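Local atomic coordinates of CELL WALL surface anchor family protein (Streptococcus pneumoniae, PDB entry 2WW8), a protein that acts as the pilus adhesin RrgA of Streptococcus pneumoniae, a cell wall surface protein that probably recognises host cells through an integrin-like domain. Residues Asn793-Asp796 / Gly797-Leu801; Val291-Lys294 / Asn295-Leu299; Leu576-Leu579 / Asn580-Phe583; Ser406-Asn409 / Gln410-Phe414. One frame throughout, in Å; residues are numbered along the deposited sequence.

Contact 1: residues Asn793-Asp796 / Gly797-Leu801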
loop_
_atom_site.group_PDB
_atom_site.type_symbol
_atom_site.label_atom_id
_atom_site.label_comp_id
_atom_site.label_asym_id
_atom_site.label_seq_id
_atom_site.Cartn_x
_atom_site.Cartn_y
_atom_site.Cartn_z
ATOM N N ASN A 793 37.148 65.640 6.528
ATOM C CA ASN A 793 35.763 65.410 6.970
ATOM C C ASN A 793 34.766 66.418 6.389
ATOM O O ASN A 793 33.843 66.869 7.069
ATOM C CB ASN A 793 35.636 65.365 8.501
ATOM C CG ASN A 793 36.685 64.479 9.157
ATOM O OD1 ASN A 793 36.931 63.343 8.740
ATOM N ND2 ASN A 793 37.318 65.012 10.199
ATOM N N LEU A 794 34.981 66.775 5.122
ATOM C CA LEU A 794 34.169 67.788 4.461
ATOM C C LEU A 794 32.965 67.185 3.733
ATOM O O LEU A 794 33.137 66.286 2.917
ATOM C CB LEU A 794 35.022 68.583 3.473
ATOM C CG LEU A 794 36.211 69.435 3.932
ATOM C CD1 LEU A 794 36.749 70.103 2.676
ATOM C CD2 LEU A 794 35.848 70.486 5.002
ATOM N N SER A 795 31.773 67.706 4.027
ATOM C CA SER A 795 30.522 67.324 3.357
ATOM C C SER A 795 30.487 67.771 1.898
ATOM O O SER A 795 31.228 68.681 1.486
ATOM C CB SER A 795 29.321 67.984 4.035
ATOM O OG SER A 795 29.555 68.099 5.428
ATOM N N ASP A 796 29.584 67.158 1.133
ATOM C CA ASP A 796 29.391 67.576 -0.254
ATOM C C ASP A 796 28.919 69.024 -0.403
ATOM O O ASP A 796 28.208 69.537 0.467
ATOM C CB ASP A 796 28.465 66.602 -0.977
ATOM C CG ASP A 796 29.189 65.338 -1.411
ATOM O OD1 ASP A 796 30.254 65.008 -0.829
ATOM O OD2 ASP A 796 28.674 64.692 -2.354
ATOM N N GLY A 797 29.341 69.679 -1.486
ATOM C CA GLY A 797 28.862 71.024 -1.810
ATOM C C GLY A 797 29.980 71.950 -2.258
ATOM O O GLY A 797 31.089 71.489 -2.540
ATOM N N LYS A 798 29.660 73.240 -2.327
ATOM C CA LYS A 798 30.582 74.280 -2.778
ATOM C C LYS A 798 31.281 75.021 -1.623
ATOM O O LYS A 798 30.648 75.344 -0.608
ATOM C CB LYS A 798 29.848 75.253 -3.697
ATOM C CG LYS A 798 29.113 74.637 -4.880
ATOM C CD LYS A 798 28.916 75.697 -5.953
ATOM C CE LYS A 798 27.750 75.389 -6.875
ATOM N NZ LYS A 798 28.166 74.278 -7.760
ATOM N N TYR A 799 32.587 75.263 -1.793
ATOM C CA TYR A 799 33.477 75.863 -0.796
ATOM C C TYR A 799 34.278 77.010 -1.407
ATOM O O TYR A 799 34.590 77.000 -2.617
ATOM C CB TYR A 799 34.468 74.852 -0.213
ATOM C CG TYR A 799 33.822 73.775 0.640
ATOM C CD1 TYR A 799 33.188 72.697 0.040
ATOM C CD2 TYR A 799 33.834 73.838 2.043
ATOM C CE1 TYR A 799 32.573 71.706 0.809
ATOM C CE2 TYR A 799 33.232 72.850 2.818
ATOM C CZ TYR A 799 32.607 71.780 2.188
ATOM O OH TYR A 799 31.991 70.757 2.887
ATOM N N ARG A 800 34.592 77.978 -0.540
ATOM C CA ARG A 800 35.410 79.162 -0.853
ATOM C C ARG A 800 36.376 79.396 0.305
ATOM O O ARG A 800 35.923 79.613 1.438
ATOM C CB ARG A 800 34.561 80.429 -1.037
ATOM C CG ARG A 800 33.844 80.524 -2.367
ATOM C CD ARG A 800 32.918 81.736 -2.437
ATOM N NE ARG A 800 32.226 81.774 -3.727
ATOM C CZ ARG A 800 31.372 82.722 -4.124
ATOM N NH1 ARG A 800 31.086 83.768 -3.356
ATOM N NH2 ARG A 800 30.787 82.637 -5.316
ATOM N N LEU A 801 37.676 79.327 0.018
ATOM C CA LEU A 801 38.695 79.570 1.041
ATOM C C LEU A 801 39.087 81.062 0.993
ATOM O O LEU A 801 39.387 81.607 -0.080
ATOM C CB LEU A 801 39.899 78.636 0.867
ATOM C CG LEU A 801 41.105 78.964 1.754
ATOM C CD1 LEU A 801 40.988 78.510 3.201
ATOM C CD2 LEU A 801 42.291 78.300 1.125
HETATM O O HOH W 1 31.653 70.605 5.464
#

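Contact 2: residues Val291-Lys294 / Asn295-Leu299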
loop_
_atom_site.group_PDB
_atom_site.type_symbol
_atom_site.label_atom_id
_atom_site.label_comp_id
_atom_site.label_asym_id
_atom_site.label_seq_id
_atom_site.Cartn_x
_atom_site.Cartn_y
_atom_site.Cartn_z
ATOM N N VAL A 291 -49.475 -38.347 -3.075
ATOM C CA VAL A 291 -49.848 -39.700 -2.643
ATOM C C VAL A 291 -50.815 -40.263 -3.679
ATOM O O VAL A 291 -50.857 -39.782 -4.813
ATOM C CB VAL A 291 -50.421 -39.649 -1.258
ATOM C CG1 VAL A 291 -49.290 -39.338 -0.270
ATOM C CG2 VAL A 291 -51.654 -38.673 -1.176
ATOM N N ALA A 292 -51.532 -41.326 -3.326
ATOM C CA ALA A 292 -52.404 -41.939 -4.315
ATOM C C ALA A 292 -53.632 -42.496 -3.585
ATOM O O ALA A 292 -53.564 -42.750 -2.385
ATOM C CB ALA A 292 -51.641 -43.068 -5.058
ATOM N N ASP A 293 -54.726 -42.715 -4.295
ATOM C CA ASP A 293 -55.823 -43.397 -3.646
ATOM C C ASP A 293 -55.571 -44.918 -3.740
ATOM O O ASP A 293 -54.534 -45.363 -4.248
ATOM C CB ASP A 293 -57.188 -43.018 -4.235
ATOM C CG ASP A 293 -57.445 -43.532 -5.666
ATOM O OD1 ASP A 293 -56.653 -44.346 -6.202
ATOM O OD2 ASP A 293 -58.483 -43.090 -6.220
ATOM N N LYS A 294 -56.499 -45.721 -3.225
ATOM C CA LYS A 294 -56.236 -47.170 -3.233
ATOM C C LYS A 294 -56.177 -47.871 -4.628
ATOM O O LYS A 294 -55.718 -49.002 -4.683
ATOM C CB LYS A 294 -57.214 -47.911 -2.301
ATOM C CG LYS A 294 -56.964 -47.652 -0.787
ATOM C CD LYS A 294 -58.220 -48.017 0.101
ATOM C CE LYS A 294 -58.376 -49.500 0.572
ATOM N NZ LYS A 294 -57.096 -49.961 1.186
ATOM N N ASN A 295 -56.659 -47.257 -5.711
ATOM C CA ASN A 295 -56.470 -47.786 -7.073
ATOM C C ASN A 295 -55.226 -47.190 -7.752
ATOM O O ASN A 295 -55.040 -47.370 -8.966
ATOM C CB ASN A 295 -57.685 -47.440 -7.919
ATOM C CG ASN A 295 -58.970 -47.872 -7.274
ATOM O OD1 ASN A 295 -59.064 -48.996 -6.785
ATOM N ND2 ASN A 295 -59.989 -47.005 -7.281
ATOM N N GLY A 296 -54.411 -46.465 -6.994
ATOM C CA GLY A 296 -53.221 -45.780 -7.476
ATOM C C GLY A 296 -53.360 -44.461 -8.240
ATOM O O GLY A 296 -52.399 -43.959 -8.806
ATOM N N LYS A 297 -54.540 -43.859 -8.239
ATOM C CA LYS A 297 -54.766 -42.590 -8.886
ATOM C C LYS A 297 -54.119 -41.524 -8.006
ATOM O O LYS A 297 -54.261 -41.457 -6.776
ATOM C CB LYS A 297 -56.261 -42.502 -9.112
ATOM C CG LYS A 297 -56.909 -41.187 -9.243
ATOM C CD LYS A 297 -56.757 -40.616 -10.575
ATOM C CE LYS A 297 -57.974 -39.761 -10.897
ATOM N NZ LYS A 297 -57.619 -39.293 -12.305
ATOM N N ARG A 298 -53.300 -40.720 -8.669
ATOM C CA ARG A 298 -52.382 -39.826 -7.965
ATOM C C ARG A 298 -53.093 -38.547 -7.502
ATOM O O ARG A 298 -54.022 -38.064 -8.164
ATOM C CB ARG A 298 -51.221 -39.503 -8.921
ATOM C CG ARG A 298 -50.379 -40.748 -9.215
ATOM C CD ARG A 298 -49.324 -40.845 -8.143
ATOM N NE ARG A 298 -48.343 -39.843 -8.558
ATOM C CZ ARG A 298 -48.071 -38.695 -7.940
ATOM N NH1 ARG A 298 -48.685 -38.329 -6.794
ATOM N NH2 ARG A 298 -47.147 -37.922 -8.514
ATOM N N LEU A 299 -52.643 -37.978 -6.391
ATOM C CA LEU A 299 -53.229 -36.712 -5.929
ATOM C C LEU A 299 -52.255 -36.027 -4.985
ATOM O O LEU A 299 -51.514 -36.707 -4.298
ATOM C CB LEU A 299 -54.575 -36.875 -5.232
ATOM C CG LEU A 299 -54.661 -37.376 -3.794
ATOM C CD1 LEU A 299 -55.860 -36.823 -3.060
ATOM C CD2 LEU A 299 -54.770 -38.913 -3.861
HETATM O O HOH W 2 -59.346 -44.349 -8.399
#

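Contact 3: residues Leu576-Leu579 / Asn580-Phe583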
loop_
_atom_site.group_PDB
_atom_site.type_symbol
_atom_site.label_atom_id
_atom_site.label_comp_id
_atom_site.label_asym_id
_atom_site.label_seq_id
_atom_site.Cartn_x
_atom_site.Cartn_y
_atom_site.Cartn_z
ATOM N N LEU A 576 -15.313 -25.806 8.040
ATOM C CA LEU A 576 -14.026 -25.554 7.406
ATOM C C LEU A 576 -12.887 -26.315 8.111
ATOM O O LEU A 576 -12.045 -26.966 7.453
ATOM C CB LEU A 576 -13.732 -24.049 7.309
ATOM C CG LEU A 576 -12.407 -23.722 6.605
ATOM C CD1 LEU A 576 -12.293 -24.463 5.199
ATOM C CD2 LEU A 576 -12.175 -22.210 6.546
ATOM N N GLU A 577 -12.894 -26.270 9.442
ATOM C CA GLU A 577 -11.846 -26.928 10.183
ATOM C C GLU A 577 -11.801 -28.397 9.764
ATOM O O GLU A 577 -10.726 -28.967 9.612
ATOM C CB GLU A 577 -12.112 -26.774 11.678
ATOM C CG GLU A 577 -11.263 -27.641 12.609
ATOM C CD GLU A 577 -11.870 -27.487 14.024
ATOM O OE1 GLU A 577 -11.561 -26.465 14.686
ATOM O OE2 GLU A 577 -12.728 -28.322 14.436
ATOM N N GLN A 578 -12.963 -29.015 9.571
ATOM C CA GLN A 578 -12.938 -30.449 9.242
ATOM C C GLN A 578 -12.508 -30.767 7.807
ATOM O O GLN A 578 -11.739 -31.714 7.580
ATOM C CB GLN A 578 -14.266 -31.076 9.627
ATOM C CG GLN A 578 -14.290 -32.558 9.533
ATOM C CD GLN A 578 -13.185 -33.254 10.327
ATOM O OE1 GLN A 578 -12.481 -34.095 9.746
ATOM N NE2 GLN A 578 -12.973 -32.881 11.581
ATOM N N LEU A 579 -12.970 -29.945 6.860
ATOM C CA LEU A 579 -12.510 -30.017 5.480
ATOM C C LEU A 579 -11.006 -29.786 5.467
ATOM O O LEU A 579 -10.266 -30.503 4.768
ATOM C CB LEU A 579 -13.171 -28.956 4.602
ATOM C CG LEU A 579 -14.660 -29.146 4.342
ATOM C CD1 LEU A 579 -15.261 -27.888 3.714
ATOM C CD2 LEU A 579 -14.955 -30.344 3.416
ATOM N N ASN A 580 -10.567 -28.764 6.192
ATOM C CA ASN A 580 -9.135 -28.544 6.297
ATOM C C ASN A 580 -8.312 -29.730 6.853
ATOM O O ASN A 580 -7.216 -30.022 6.373
ATOM C CB ASN A 580 -8.887 -27.256 7.097
ATOM C CG ASN A 580 -7.564 -26.619 6.734
ATOM O OD1 ASN A 580 -7.050 -26.762 5.623
ATOM N ND2 ASN A 580 -6.957 -26.004 7.705
ATOM N N ARG A 581 -8.792 -30.376 7.908
ATOM C CA ARG A 581 -8.200 -31.576 8.470
ATOM C C ARG A 581 -8.071 -32.678 7.404
ATOM O O ARG A 581 -7.011 -33.297 7.269
ATOM C CB ARG A 581 -9.085 -32.071 9.646
ATOM C CG ARG A 581 -8.374 -33.109 10.523
ATOM C CD ARG A 581 -9.192 -33.520 11.747
ATOM N NE ARG A 581 -10.389 -34.322 11.408
ATOM C CZ ARG A 581 -10.413 -35.634 11.135
ATOM N NH1 ARG A 581 -9.316 -36.365 11.156
ATOM N NH2 ARG A 581 -11.540 -36.252 10.878
ATOM N N TYR A 582 -9.109 -32.918 6.620
ATOM C CA TYR A 582 -9.043 -33.991 5.603
ATOM C C TYR A 582 -8.082 -33.535 4.477
ATOM O O TYR A 582 -7.272 -34.344 3.974
ATOM C CB TYR A 582 -10.443 -34.349 5.057
ATOM C CG TYR A 582 -11.271 -35.234 5.954
ATOM C CD1 TYR A 582 -10.710 -36.340 6.562
ATOM C CD2 TYR A 582 -12.636 -34.991 6.160
ATOM C CE1 TYR A 582 -11.419 -37.164 7.383
ATOM C CE2 TYR A 582 -13.376 -35.863 6.949
ATOM C CZ TYR A 582 -12.771 -36.915 7.560
ATOM O OH TYR A 582 -13.478 -37.770 8.349
ATOM N N PHE A 583 -8.126 -32.241 4.130
ATOM C CA PHE A 583 -7.161 -31.702 3.187
ATOM C C PHE A 583 -5.711 -32.057 3.624
ATOM O O PHE A 583 -4.870 -32.458 2.818
ATOM C CB PHE A 583 -7.413 -30.201 3.005
ATOM C CG PHE A 583 -6.559 -29.543 1.918
ATOM C CD1 PHE A 583 -6.497 -30.108 0.647
ATOM C CD2 PHE A 583 -5.831 -28.400 2.155
ATOM C CE1 PHE A 583 -5.737 -29.524 -0.375
ATOM C CE2 PHE A 583 -5.004 -27.830 1.138
ATOM C CZ PHE A 583 -4.992 -28.384 -0.133
#

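Contact 4: residues Ser406-Asn409 / Gln410-Phe414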
loop_
_atom_site.group_PDB
_atom_site.type_symbol
_atom_site.label_atom_id
_atom_site.label_comp_id
_atom_site.label_asym_id
_atom_site.label_seq_id
_atom_site.Cartn_x
_atom_site.Cartn_y
_atom_site.Cartn_z
ATOM N N SER A 406 -35.787 -65.659 -9.229
ATOM C CA SER A 406 -36.196 -64.942 -8.019
ATOM C C SER A 406 -35.414 -63.642 -7.856
ATOM O O SER A 406 -34.256 -63.516 -8.310
ATOM C CB SER A 406 -36.011 -65.839 -6.795
ATOM O OG SER A 406 -34.684 -65.711 -6.327
ATOM N N TYR A 407 -36.046 -62.666 -7.206
ATOM C CA TYR A 407 -35.389 -61.414 -6.947
ATOM C C TYR A 407 -34.033 -61.561 -6.248
ATOM O O TYR A 407 -33.133 -60.801 -6.558
ATOM C CB TYR A 407 -36.322 -60.420 -6.253
ATOM C CG TYR A 407 -37.565 -60.142 -7.079
ATOM C CD1 TYR A 407 -37.435 -59.676 -8.376
ATOM C CD2 TYR A 407 -38.867 -60.396 -6.592
ATOM C CE1 TYR A 407 -38.525 -59.405 -9.151
ATOM C CE2 TYR A 407 -39.991 -60.119 -7.392
ATOM C CZ TYR A 407 -39.808 -59.624 -8.680
ATOM O OH TYR A 407 -40.834 -59.313 -9.561
ATOM N N GLN A 408 -33.935 -62.466 -5.281
ATOM C CA GLN A 408 -32.674 -62.663 -4.584
ATOM C C GLN A 408 -31.629 -63.194 -5.601
ATOM O O GLN A 408 -30.515 -62.709 -5.608
ATOM C CB GLN A 408 -32.853 -63.668 -3.428
ATOM C CG GLN A 408 -31.577 -63.895 -2.581
ATOM C CD GLN A 408 -31.159 -62.613 -1.913
ATOM O OE1 GLN A 408 -31.961 -61.993 -1.210
ATOM N NE2 GLN A 408 -29.918 -62.160 -2.153
ATOM N N ASN A 409 -31.963 -64.225 -6.394
ATOM C CA ASN A 409 -31.090 -64.736 -7.469
ATOM C C ASN A 409 -30.660 -63.595 -8.405
ATOM O O ASN A 409 -29.479 -63.465 -8.760
ATOM C CB ASN A 409 -31.710 -65.919 -8.221
ATOM C CG ASN A 409 -31.640 -67.243 -7.419
ATOM O OD1 ASN A 409 -30.791 -67.419 -6.552
ATOM N ND2 ASN A 409 -32.536 -68.161 -7.721
ATOM N N GLN A 410 -31.612 -62.721 -8.728
ATOM C CA GLN A 410 -31.307 -61.629 -9.626
ATOM C C GLN A 410 -30.297 -60.724 -8.963
ATOM O O GLN A 410 -29.334 -60.269 -9.604
ATOM C CB GLN A 410 -32.547 -60.841 -10.011
ATOM C CG GLN A 410 -33.451 -61.617 -10.950
ATOM C CD GLN A 410 -34.559 -60.716 -11.471
ATOM O OE1 GLN A 410 -34.320 -59.546 -11.762
ATOM N NE2 GLN A 410 -35.754 -61.243 -11.622
ATOM N N LEU A 411 -30.533 -60.437 -7.688
ATOM C CA LEU A 411 -29.662 -59.516 -7.035
ATOM C C LEU A 411 -28.295 -60.156 -6.837
ATOM O O LEU A 411 -27.279 -59.483 -6.914
ATOM C CB LEU A 411 -30.262 -59.104 -5.693
ATOM C CG LEU A 411 -29.623 -58.039 -4.832
ATOM C CD1 LEU A 411 -29.556 -56.681 -5.602
ATOM C CD2 LEU A 411 -30.456 -57.885 -3.532
ATOM N N ASN A 412 -28.241 -61.444 -6.541
ATOM C CA ASN A 412 -26.959 -62.058 -6.320
ATOM C C ASN A 412 -26.154 -62.017 -7.626
ATOM O O ASN A 412 -24.924 -61.907 -7.540
ATOM C CB ASN A 412 -27.109 -63.533 -5.980
ATOM C CG ASN A 412 -27.601 -63.804 -4.587
ATOM O OD1 ASN A 412 -27.658 -62.918 -3.733
ATOM N ND2 ASN A 412 -27.969 -65.075 -4.362
ATOM N N ALA A 413 -26.826 -62.136 -8.792
ATOM C CA ALA A 413 -26.122 -62.060 -10.087
ATOM C C ALA A 413 -25.583 -60.635 -10.314
ATOM O O ALA A 413 -24.431 -60.473 -10.746
ATOM C CB ALA A 413 -26.965 -62.592 -11.281
ATOM N N PHE A 414 -26.360 -59.611 -9.968
ATOM C CA PHE A 414 -25.867 -58.224 -9.960
ATOM C C PHE A 414 -24.651 -58.043 -9.072
ATOM O O PHE A 414 -23.737 -57.335 -9.485
ATOM C CB PHE A 414 -26.898 -57.171 -9.503
ATOM C CG PHE A 414 -28.129 -57.109 -10.358
ATOM C CD1 PHE A 414 -28.077 -57.381 -11.713
ATOM C CD2 PHE A 414 -29.340 -56.747 -9.806
ATOM C CE1 PHE A 414 -29.226 -57.320 -12.471
ATOM C CE2 PHE A 414 -30.506 -56.674 -10.575
ATOM C CZ PHE A 414 -30.451 -56.933 -11.905
HETATM O O HOH W 3 -27.923 -66.937 -6.627
#

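Contact 1: residues Asn793-Asp796 / Gly797-Leu801
Tyr799 turns its ring back toward the corner that precedes its own strand and sets its hydroxyl against the backbone of Ser795. With chi1 at -68°, CG lies beside the backbone N and the ring runs toward the bend. Tyr799 OH then donates to Ser795 O at 2.6 Å, with a C=O...donor angle of 125° and the hydroxyl tilted out of the carbonyl plane. The packed side belongs to Leu794. Its CD1 sits over one face of the ring, its CD2 comes 4.1 Å from Tyr799 CE2, and its CB lies 3.8 Å from the hydroxyl oxygen. On the adjoining strand 816-824 the ring of Phe821 lies nearly parallel to that of Tyr799.

The other side is wetter and looser. A water accepts from Ser795 N at 3.2 Å and donates to Tyr799 OH at 2.6 Å, so the phenol oxygen is gripped twice, with both partners at the ring's edge. Asp796 turns away to the backbone N atoms of Asn825 and Gly826, while Gly797 takes backbone angles at which a CB would jam against the carbonyl O of Asp796. A tyrosine bonded to the carbonyl four residues earlier, in the sequence Leu-Ser-Asp-Gly-Lys-Tyr, is a tyrosine corner, here in a prealbumin-like domain where the chain passes from one sheet to the next.

Contact 2: residues Val291-Lys294 / Asn295-Leu299
Asp293 faces Asn295, Gly296 and Lys297 across the tip of a beta hairpin and organises it through main chain and carboxylate alike. Its N donates to Lys297 O at 2.8 Å, and its O closes a type I turn by accepting from Gly296 N at 3.0 Å. Gly296, with its positive phi, then gives the G1 beta bulge that commonly follows such a turn. A chi1 of 69° places the carboxylate between the backbone N and carbonyl carbon, curled over the loop. OD1 is met by Lys297 N at 3.0 Å, from 49° above the carboxylate plane, and more weakly by Asn295 N, also at 3.0 Å, as in an Asx turn. Asp293 OD2 accepts hydrogen bonds from a water oxygen at 2.7 Å and from Ala481 N. That same water accepts from Asn295 ND2 at 3.0 Å, tying the exposed asparagine to the turn.

Val291 governs the strand end. It forms an antiparallel hydrogen-bonded pair with Leu299, and its CG2 packs obliquely against Leu299 CD2. Val291 O receives Leu299 N at 3.0 Å and Arg298 NH1 at 3.3 Å, from opposite faces of its plane; the same NH1 also serves Lys289 O, while NH2 pairs with Glu288. The hairpin lies beside strand 489-496.

With three N-H groups and a water directed at it, the Asp293 carboxylate would probably stay ionised, one group serving two amides of the turn and one of the neighbouring loop.

Contact 3: residues Leu576-Leu579 / Asn580-Phe583
Gln578 and Arg581 lie side by side on the same flank of helix 575-583 and point the same way. The bend of Gln578 at chi2 (55°) turns its amide along the helix toward the guanidinium one turn on, the two planes 59° apart; which end of the amide is oxygen is doubtful. One end of that amide, whichever atom it is, sits over one face of the Tyr582 ring, toward its rim. Tyr582 in turn places CD1 above one face of the Arg581 guanidinium, so that amide, cation and ring form one compact cluster.

Beneath the side chains run the backbone bonds of an alpha helix, each from a residue to the carbonyl four before it. Asn580 N reaches Leu576 O at 2.6 Å, in a bond close to straight (170°), and Phe583 N meets Leu579 O at 2.8 Å. Arg581 N to Glu577 O spans 2.9 Å, and Tyr582 N to Gln578 O 3.0 Å. Asn580 CB rests 3.2 Å from Leu576 O, and Phe583 CB 3.4 Å from Leu579 O.

This helix flanks the parallel sheet of an alpha/beta domain which, with its magnesium site, resembles von Willebrand factor A domains and the inserted domains of integrins. Leu579 is directed into the sheet, onto Phe383, Ile385 and Val537, whereas Leu576, Asn580 and Phe583 touch the neighbouring helix 247-263. Tyr582 is fixed at its far end, where the hydroxyl bonds to Glu564 O and Thr567 OG1 and the ring stacks on Phe535.

Contact 4: residues Ser406-Asn409 / Gln410-Phe414
Gln408 and Asn412, one turn apart on helix 407-416, are joined by the direct bond between side chains in this contact. Gln408 NE2 donates to Asn412 OD1 at 2.9 Å; the acceptor lies in the plane of the glutamine amide, yet the donor stands 39° above the carbonyl plane of the asparagine. Gln408 reaches it through a bend at chi2 (62°), and the two amides cross with their planes 50° apart.

Water provides a second link on the exposed flank. One molecule donates to Asn409 OD1 at 2.9 Å and accepts from Asn412 ND2 at the same 2.9 Å, so Asn412 uses both ends of its amide.

Backbone bonds form the third group: Gln410 N meets Ser406 O at 2.8 Å and Asn412 N meets Gln408 O at 2.8 Å. A side-chain-to-backbone bond caps the helix, Ser406 at the N-cap accepting through OG from Asn409 N at 3.1 Å.

Van der Waals contact is modest. Tyr407 and Gln410 extend side by side, NE2 of the glutamine 4.0 Å from Tyr407 CD1. Their polar ends have other partners: Gln410 bonds to Asn399 N and Pro405 O, Tyr407 OH to His400 ND1, and the Tyr407 ring meets Phe398 edge to face.

The chemistry is that of a helix start: hydroxyls of Ser406 and Thr509 serve N-H groups that lack a preceding turn, while neutral amides pair along the surface. A HEPES molecule, probably from the crystallisation liquor, accepts from Tyr407 N through its sulfonate, consistent with a partial positive charge at this end.

How the contacts relate
All four contacts are local, but they sit in very different places. Contact 1 lies in a prealbumin-like domain at one end of the elongated chain, its centre about 111 Å from that of contact 3 and farther from the others. Contacts 2, 3 and 4 share the opposite side of the chain's centre; contacts 2 and 4 are the closest pair, centres about 30 Å apart. No two hold the same strand or helix. Contacts 1 and 3 each turn a tyrosine into buried packing against aromatic neighbours. Contacts 2 and 4 carry more of their chemistry at the surface: one collects amides round a carboxylate, the other joins neutral side chains directly and through water.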